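PDB 3CP0: membrane protein implicated in regulation of membrane protease activity from Corynebacterium glutamicum ATCC 13032, which is of unknown detailed function but is implicated in regulating membrane protease activity and probably binds partners through an OB-type soluble domain. Local coordinates for residues H27-L32 against V42-S47. Sequence-based numbering, arbitrary orientation. Where two conformers were deposited one is given.
Sequences HRAEVL and VRLDGS. With ZN (zinc ion), chain B.
His27 and Asp45 meet at a zinc ion, and the histidine can be traced outward atom by atom. Its CB lies 3.4 Å from CD1 of Leu44, so the first carbon of the side chain is in van der Waals contact with the neighbouring strand. With chi1 at -77°, CG swings away from the carbonyl carbon, which sends the ring toward the zinc past that methyl, itself oblique to the ring. Further out, CD2 has Asp45 OD1 near the ring plane at 3.1 Å, at the ring edge. NE2 at the tip binds the zinc at 2.0 Å. Asp45 supplies OD2, also 2.0 Å from the zinc, whereas its OD1 stays at 2.8 Å, evidence of a markedly asymmetric carboxylate grip; a water is a further ligand. Ring and carboxylate planes are 60° apart, so the two ligands are turned well away from coplanarity.

Asp45 is carried by a type I' turn from Leu44 to Ser47, which links strands 41-44 and 47-53 in what is, by family, the OB-type beta barrel of this NfeD-like domain. Strands 28-31 and 42-44 run antiparallel. Glu30 and Arg43 form a hydrogen-bonded pair: Arg43 N reaches Glu30 O at 2.8 Å, while the return bond from Glu30 N to Arg43 O is longer. Both side chains leave the same face of the sheet and extend alongside each other; in the conformer given, one of two for Arg43, NH2 forms a salt bridge with Glu30 OE1 at 3.4 Å, whose hydrogen bond is weak (N-H...O angle 130°). On the other face Ala29 CB packs 3.7 Å from Val42 CB, and Val42 continues onto Trp49 and Ala51 of strand 47-53.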
ATOM      1  N   HIS A  27       5.368  -7.820   0.566  1.00 18.41           N
ATOM      2  CA  HIS A  27       6.285  -6.887  -0.170  1.00 17.77           C
ATOM      3  C   HIS A  27       6.247  -5.500   0.446  1.00 18.05           C
ATOM      4  O   HIS A  27       5.172  -5.032   0.885  1.00 19.70           O
ATOM      5  CB  HIS A  27       5.826  -6.680  -1.628  1.00 17.66           C
ATOM      6  CG  HIS A  27       6.143  -7.824  -2.562  1.00 18.70           C
ATOM      7  ND1 HIS A  27       6.046  -9.163  -2.207  1.00 18.68           N
ATOM      8  CD2 HIS A  27       6.495  -7.804  -3.880  1.00 19.19           C
ATOM      9  CE1 HIS A  27       6.336  -9.909  -3.263  1.00 22.19           C
ATOM     10  NE2 HIS A  27       6.635  -9.106  -4.274  1.00 20.94           N
ATOM     11  N   ARG A  28       7.369  -4.795   0.401  1.00 18.61           N
ATOM     12  CA  ARG A  28       7.338  -3.358   0.655  1.00 18.07           C
ATOM     13  C   ARG A  28       6.884  -2.582  -0.584  1.00 19.35           C
ATOM     14  O   ARG A  28       6.979  -3.080  -1.738  1.00 19.98           O
ATOM     15  CB  ARG A  28       8.708  -2.917   1.100  1.00 18.59           C
ATOM     16  CG  ARG A  28       8.978  -3.506   2.538  1.00 20.33           C
ATOM     17  CD  ARG A  28      10.417  -3.453   2.782  1.00 24.99           C
ATOM     18  NE  ARG A  28      10.727  -4.039   4.086  1.00 25.54           N
ATOM     19  CZ  ARG A  28      10.920  -5.343   4.299  1.00 30.77           C
ATOM     20  NH1 ARG A  28      10.848  -6.225   3.274  1.00 26.41           N
ATOM     21  NH2 ARG A  28      11.212  -5.763   5.523  1.00 31.26           N
ATOM     22  N   ALA A  29       6.474  -1.336  -0.380  1.00 18.47           N
ATOM     23  CA  ALA A  29       6.060  -0.488  -1.513  1.00 19.20           C
ATOM     24  C   ALA A  29       6.369   0.961  -1.158  1.00 18.65           C
ATOM     25  O   ALA A  29       6.344   1.340   0.022  1.00 19.90           O
ATOM     26  CB  ALA A  29       4.561  -0.667  -1.777  1.00 19.33           C
ATOM     27  N   GLU A  30       6.509   1.761  -2.191  1.00 18.05           N
ATOM     28  CA  GLU A  30       6.833   3.169  -2.000  1.00 18.02           C
ATOM     29  C   GLU A  30       5.596   4.008  -2.301  1.00 18.55           C
ATOM     30  O   GLU A  30       4.903   3.804  -3.329  1.00 18.17           O
ATOM     31  CB  GLU A  30       7.979   3.512  -2.941  1.00 17.29           C
ATOM     32  CG  GLU A  30       8.369   4.925  -2.826  1.00 20.59           C
ATOM     33  CD  GLU A  30       9.617   5.301  -3.681  1.00 28.56           C
ATOM     34  OE1 GLU A  30      10.210   4.437  -4.397  1.00 31.03           O
ATOM     35  OE2 GLU A  30       9.993   6.478  -3.609  1.00 32.76           O
ATOM     36  N   VAL A  31       5.247   4.887  -1.362  1.00 17.73           N
ATOM     37  CA  VAL A  31       4.015   5.678  -1.534  1.00 18.20           C
ATOM     38  C   VAL A  31       4.217   6.736  -2.627  1.00 18.86           C
ATOM     39  O   VAL A  31       5.180   7.516  -2.585  1.00 18.74           O
ATOM     40  CB  VAL A  31       3.559   6.345  -0.232  1.00 18.87           C
ATOM     41  CG1 VAL A  31       2.345   7.249  -0.525  1.00 18.14           C
ATOM     42  CG2 VAL A  31       3.219   5.262   0.887  1.00 17.98           C
ATOM     43  N   LEU A  32       3.345   6.716  -3.642  1.00 18.49           N
ATOM     44  CA  LEU A  32       3.384   7.729  -4.710  1.00 20.11           C
ATOM     45  C   LEU A  32       2.364   8.827  -4.541  1.00 20.55           C
ATOM     46  O   LEU A  32       2.630   9.975  -4.957  1.00 20.86           O
ATOM     47  CB  LEU A  32       3.148   7.103  -6.107  1.00 20.19           C
ATOM     48  CG  LEU A  32       4.087   5.963  -6.473  1.00 25.20           C
ATOM     49  CD1 LEU A  32       3.720   5.410  -7.832  1.00 28.32           C
ATOM     50  CD2 LEU A  32       5.560   6.411  -6.445  1.00 25.79           C
ATOM     51  N   VAL A  42       0.710   3.242  -4.641  1.00 16.92           N
ATOM     52  CA  VAL A  42       2.093   2.865  -4.292  1.00 16.67           C
ATOM     53  C   VAL A  42       2.784   2.227  -5.491  1.00 18.20           C
ATOM     54  O   VAL A  42       2.121   1.728  -6.406  1.00 17.77           O
ATOM     55  CB  VAL A  42       2.123   1.842  -3.104  1.00 17.92           C
ATOM     56  CG1 VAL A  42       1.502   2.446  -1.833  1.00 18.83           C
ATOM     57  CG2 VAL A  42       1.387   0.501  -3.508  1.00 18.65           C
ATOM     58  N   ARG A  43       4.119   2.209  -5.450  0.50 17.60           N
ATOM     59  CA  ARG A  43       4.945   1.506  -6.446  0.50 19.08           C
ATOM     60  C   ARG A  43       5.379   0.140  -5.884  0.50 18.59           C
ATOM     61  O   ARG A  43       6.082   0.062  -4.857  0.50 18.01           O
ATOM     62  CB  ARG A  43       6.162   2.379  -6.841  0.50 18.84           C
ATOM     63  CG  ARG A  43       7.222   1.632  -7.686  0.50 19.52           C
ATOM     64  CD  ARG A  43       8.198   2.566  -8.455  0.50 22.32           C
ATOM     65  NE  ARG A  43       8.568   3.766  -7.694  0.50 29.53           N
ATOM     66  CZ  ARG A  43       9.213   4.819  -8.190  0.50 31.05           C
ATOM     67  NH1 ARG A  43       9.589   4.858  -9.466  0.50 32.57           N
ATOM     68  NH2 ARG A  43       9.491   5.844  -7.399  0.50 33.98           N
ATOM     69  N   LEU A  44       4.950  -0.931  -6.541  1.00 18.52           N
ATOM     70  CA  LEU A  44       5.061  -2.297  -6.016  1.00 20.06           C
ATOM     71  C   LEU A  44       5.483  -3.228  -7.205  1.00 19.01           C
ATOM     72  O   LEU A  44       4.760  -3.313  -8.224  1.00 18.32           O
ATOM     73  CB  LEU A  44       3.670  -2.709  -5.432  1.00 21.29           C
ATOM     74  CG  LEU A  44       3.512  -4.161  -4.984  1.00 21.78           C
ATOM     75  CD1 LEU A  44       4.555  -4.560  -3.915  1.00 23.11           C
ATOM     76  CD2 LEU A  44       2.074  -4.234  -4.392  1.00 21.51           C
ATOM     77  N   ASP A  45       6.648  -3.894  -7.099  1.00 18.60           N
ATOM     78  CA  ASP A  45       7.180  -4.746  -8.204  1.00 19.62           C
ATOM     79  C   ASP A  45       7.184  -3.979  -9.551  1.00 19.54           C
ATOM     80  O   ASP A  45       6.834  -4.502 -10.607  1.00 20.21           O
ATOM     81  CB  ASP A  45       6.393  -6.064  -8.345  1.00 18.80           C
ATOM     82  CG  ASP A  45       6.901  -7.182  -7.435  1.00 21.69           C
ATOM     83  OD1 ASP A  45       7.788  -6.927  -6.575  1.00 18.78           O
ATOM     84  OD2 ASP A  45       6.409  -8.350  -7.540  1.00 21.50           O
ATOM     85  N   GLY A  46       7.540  -2.706  -9.482  1.00 20.18           N
ATOM     86  CA  GLY A  46       7.748  -1.927 -10.695  1.00 20.38           C
ATOM     87  C   GLY A  46       6.478  -1.364 -11.323  1.00 21.19           C
ATOM     88  O   GLY A  46       6.531  -0.726 -12.402  1.00 23.58           O
ATOM     89  N   SER A  47       5.335  -1.619 -10.686  0.50 19.94           N
ATOM     90  CA  SER A  47       4.053  -1.130 -11.182  0.50 19.91           C
ATOM     91  C   SER A  47       3.370  -0.182 -10.187  0.50 18.94           C
ATOM     92  O   SER A  47       3.741  -0.142  -9.013  0.50 18.72           O
ATOM     93  CB  SER A  47       3.121  -2.309 -11.475  0.50 20.86           C
ATOM     94  OG  SER A  47       3.524  -3.029 -12.635  0.50 23.47           O
TER
HETATM   95 ZN    ZN B 101       7.154  -9.606  -6.189  1.00 21.57          ZN
HETATM   96  O   HOH W   1       6.005 -11.346  -6.606  1.00 24.98           O